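Side-chain contact in major extracellular endoglucanase (Xanthomonas campestris pv. campestris, PDB 4TUF), which hydrolyses internal beta-1,4-glucosidic linkages in cellulose, lichenin and cereal beta-D-glucans through its family 5 catalytic domain: residues 40-45 / 96-101. Residues are numbered along the deposited sequence; the frame is centred on the assembly and turned at random.
Sequences RNWKDM and IAEFNA
The CA atoms of Lys43 and Glu98 are the nearest pair across the two segments, 7.5 Å apart, where the first turn of helix 42-51 faces the last turns of helix 88-102. Glu98 spans this gap and meets two consecutive residues of the other helix with different parts of its chain. Its aliphatic base lies at the edge of the Trp42 indole, near the ring plane, with CB 3.6 Å from Trp42 CZ3; the ring and the carboxylate are turned 83° apart. Trp42 reaches Glu98 because its CG is set between the backbone N and the carbonyl carbon (chi1 68°), which swings the six-membered ring toward helix 88-102, while Lys43 CB sits over one indole face. The bend of the Glu98 chain at chi2 (66°) brings the carboxylate across the Lys43 chain, which it crosses at about a right angle, against CG and CE, with Lys43 CE 3.4 Å from Glu98 OE1. The charged ends form a long salt bridge, Lys43 NZ to Glu98 OE1 at 3.8 Å; the stronger polar partner of the ammonium is a bound dihydrogenphosphate ion. Asn41 is the N-cap of helix 42-51: its OD1 accepts from Asp44 N at 3.0 Å, while its ND2 is bound by the carbonyl of Arg79. Trp42 NE1 donates to Asp82, which belongs to the same phosphate pocket as Lys43 and Lys94. In the TIM barrel these are consecutive outer helices, joined through strand 56-61. Around this contact, Glu98 also touches Ile46 of helix 42-51, Trp42 packs on Lys94 and Val95 of helix 88-102, and Ile96 and Phe99 turn inward onto Leu108 and Val106 of barrel strand 105-110.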
loop_
_atom_site.group_PDB
_atom_site.type_symbol
_atom_site.label_atom_id
_atom_site.label_comp_id
_atom_site.label_asym_id
_atom_site.label_seq_id
_atom_site.Cartn_x
_atom_site.Cartn_y
_atom_site.Cartn_z
ATOM N N ARG A 40 -18.397 -5.182 -13.387
ATOM C CA ARG A 40 -18.827 -5.927 -12.207
ATOM C C ARG A 40 -19.670 -5.091 -11.246
ATOM O O ARG A 40 -19.648 -3.861 -11.288
ATOM C CB ARG A 40 -17.607 -6.471 -11.454
ATOM C CG ARG A 40 -16.678 -7.340 -12.286
ATOM C CD ARG A 40 -17.270 -8.718 -12.543
ATOM N NE ARG A 40 -17.683 -9.390 -11.312
ATOM C CZ ARG A 40 -16.849 -9.964 -10.448
ATOM N NH1 ARG A 40 -15.542 -9.947 -10.667
ATOM N NH2 ARG A 40 -17.321 -10.552 -9.358
ATOM N N ASN A 41 -20.409 -5.776 -10.378
ATOM C CA ASN A 41 -21.093 -5.135 -9.260
ATOM C C ASN A 41 -20.136 -5.008 -8.084
ATOM O O ASN A 41 -19.488 -5.982 -7.702
ATOM C CB ASN A 41 -22.335 -5.932 -8.859
ATOM C CG ASN A 41 -22.965 -5.423 -7.580
ATOM O OD1 ASN A 41 -22.697 -5.935 -6.496
ATOM N ND2 ASN A 41 -23.806 -4.405 -7.701
ATOM N N TRP A 42 -20.042 -3.810 -7.517
ATOM C CA TRP A 42 -18.998 -3.515 -6.531
ATOM C C TRP A 42 -19.084 -4.423 -5.303
ATOM O O TRP A 42 -18.067 -4.903 -4.811
ATOM C CB TRP A 42 -19.067 -2.043 -6.103
ATOM C CG TRP A 42 -20.290 -1.702 -5.309
ATOM C CD1 TRP A 42 -21.551 -1.459 -5.791
ATOM C CD2 TRP A 42 -20.373 -1.573 -3.888
ATOM N NE1 TRP A 42 -22.410 -1.186 -4.750
ATOM C CE2 TRP A 42 -21.710 -1.252 -3.573
ATOM C CE3 TRP A 42 -19.445 -1.697 -2.851
ATOM C CZ2 TRP A 42 -22.137 -1.055 -2.264
ATOM C CZ3 TRP A 42 -19.869 -1.502 -1.555
ATOM C CH2 TRP A 42 -21.202 -1.182 -1.271
ATOM N N LYS A 43 -20.301 -4.662 -4.823
ATOM C CA LYS A 43 -20.515 -5.508 -3.654
ATOM C C LYS A 43 -20.119 -6.955 -3.949
ATOM O O LYS A 43 -19.500 -7.618 -3.115
ATOM C CB LYS A 43 -21.977 -5.441 -3.207
ATOM C CG LYS A 43 -22.189 -5.254 -1.713
ATOM C CD LYS A 43 -23.591 -5.705 -1.313
ATOM C CE LYS A 43 -24.046 -5.097 0.012
ATOM N NZ LYS A 43 -24.411 -3.655 -0.128
ATOM N N ASP A 44 -20.471 -7.440 -5.138
ATOM C CA ASP A 44 -20.149 -8.810 -5.527
ATOM C C ASP A 44 -18.648 -9.008 -5.724
ATOM O O ASP A 44 -18.115 -10.077 -5.440
ATOM C CB ASP A 44 -20.904 -9.199 -6.801
ATOM C CG ASP A 44 -22.383 -9.458 -6.546
ATOM O OD1 ASP A 44 -22.868 -9.113 -5.443
ATOM O OD2 ASP A 44 -23.062 -10.002 -7.447
ATOM N N MET A 45 -17.968 -7.975 -6.206
ATOM C CA MET A 45 -16.526 -8.046 -6.398
ATOM C C MET A 45 -15.787 -8.090 -5.055
ATOM O O MET A 45 -14.748 -8.735 -4.926
ATOM C CB MET A 45 -16.045 -6.863 -7.240
ATOM C CG MET A 45 -14.626 -7.009 -7.752
ATOM S SD MET A 45 -14.307 -6.047 -9.242
ATOM C CE MET A 45 -14.544 -4.388 -8.634
ATOM N N ILE A 96 -16.050 1.476 2.187
ATOM C CA ILE A 96 -15.396 1.241 3.470
ATOM C C ILE A 96 -16.370 0.598 4.457
ATOM O O ILE A 96 -15.990 -0.272 5.246
ATOM C CB ILE A 96 -14.824 2.555 4.040
ATOM C CG1 ILE A 96 -13.557 2.934 3.272
ATOM C CG2 ILE A 96 -14.495 2.423 5.516
ATOM C CD1 ILE A 96 -13.185 4.389 3.386
ATOM N N ALA A 97 -17.634 1.003 4.383
ATOM C CA ALA A 97 -18.672 0.429 5.233
ATOM C C ALA A 97 -18.913 -1.043 4.898
ATOM O O ALA A 97 -19.257 -1.839 5.775
ATOM C CB ALA A 97 -19.970 1.230 5.103
ATOM N N GLU A 98 -18.732 -1.397 3.627
ATOM C CA GLU A 98 -18.949 -2.771 3.177
ATOM C C GLU A 98 -17.820 -3.686 3.634
ATOM O O GLU A 98 -18.072 -4.782 4.139
ATOM C CB GLU A 98 -19.086 -2.833 1.655
ATOM C CG GLU A 98 -19.147 -4.251 1.095
ATOM C CD GLU A 98 -20.398 -5.002 1.514
ATOM O OE1 GLU A 98 -21.352 -4.359 2.008
ATOM O OE2 GLU A 98 -20.429 -6.242 1.343
ATOM N N PHE A 99 -16.580 -3.239 3.443
ATOM C CA PHE A 99 -15.419 -3.938 3.985
ATOM C C PHE A 99 -15.580 -4.160 5.483
ATOM O O PHE A 99 -15.280 -5.234 6.002
ATOM C CB PHE A 99 -14.135 -3.149 3.722
ATOM C CG PHE A 99 -13.664 -3.206 2.298
ATOM C CD1 PHE A 99 -13.565 -4.418 1.633
ATOM C CD2 PHE A 99 -13.323 -2.044 1.620
ATOM C CE1 PHE A 99 -13.131 -4.468 0.320
ATOM C CE2 PHE A 99 -12.890 -2.089 0.305
ATOM C CZ PHE A 99 -12.793 -3.302 -0.345
ATOM N N ASN A 100 -16.065 -3.130 6.167
ATOM C CA ASN A 100 -16.232 -3.171 7.612
ATOM C C ASN A 100 -17.264 -4.204 8.040
ATOM O O ASN A 100 -17.053 -4.932 9.006
ATOM C CB ASN A 100 -16.625 -1.789 8.134
ATOM C CG ASN A 100 -16.753 -1.750 9.640
ATOM O OD1 ASN A 100 -15.752 -1.700 10.358
ATOM N ND2 ASN A 100 -17.990 -1.760 10.128
ATOM N N ALA A 101 -18.375 -4.265 7.310
ATOM C CA ALA A 101 -19.451 -5.205 7.616
ATOM C C ALA A 101 -19.036 -6.648 7.348
ATOM O O ALA A 101 -19.538 -7.572 7.984
ATOM C CB ALA A 101 -20.696 -4.863 6.816
#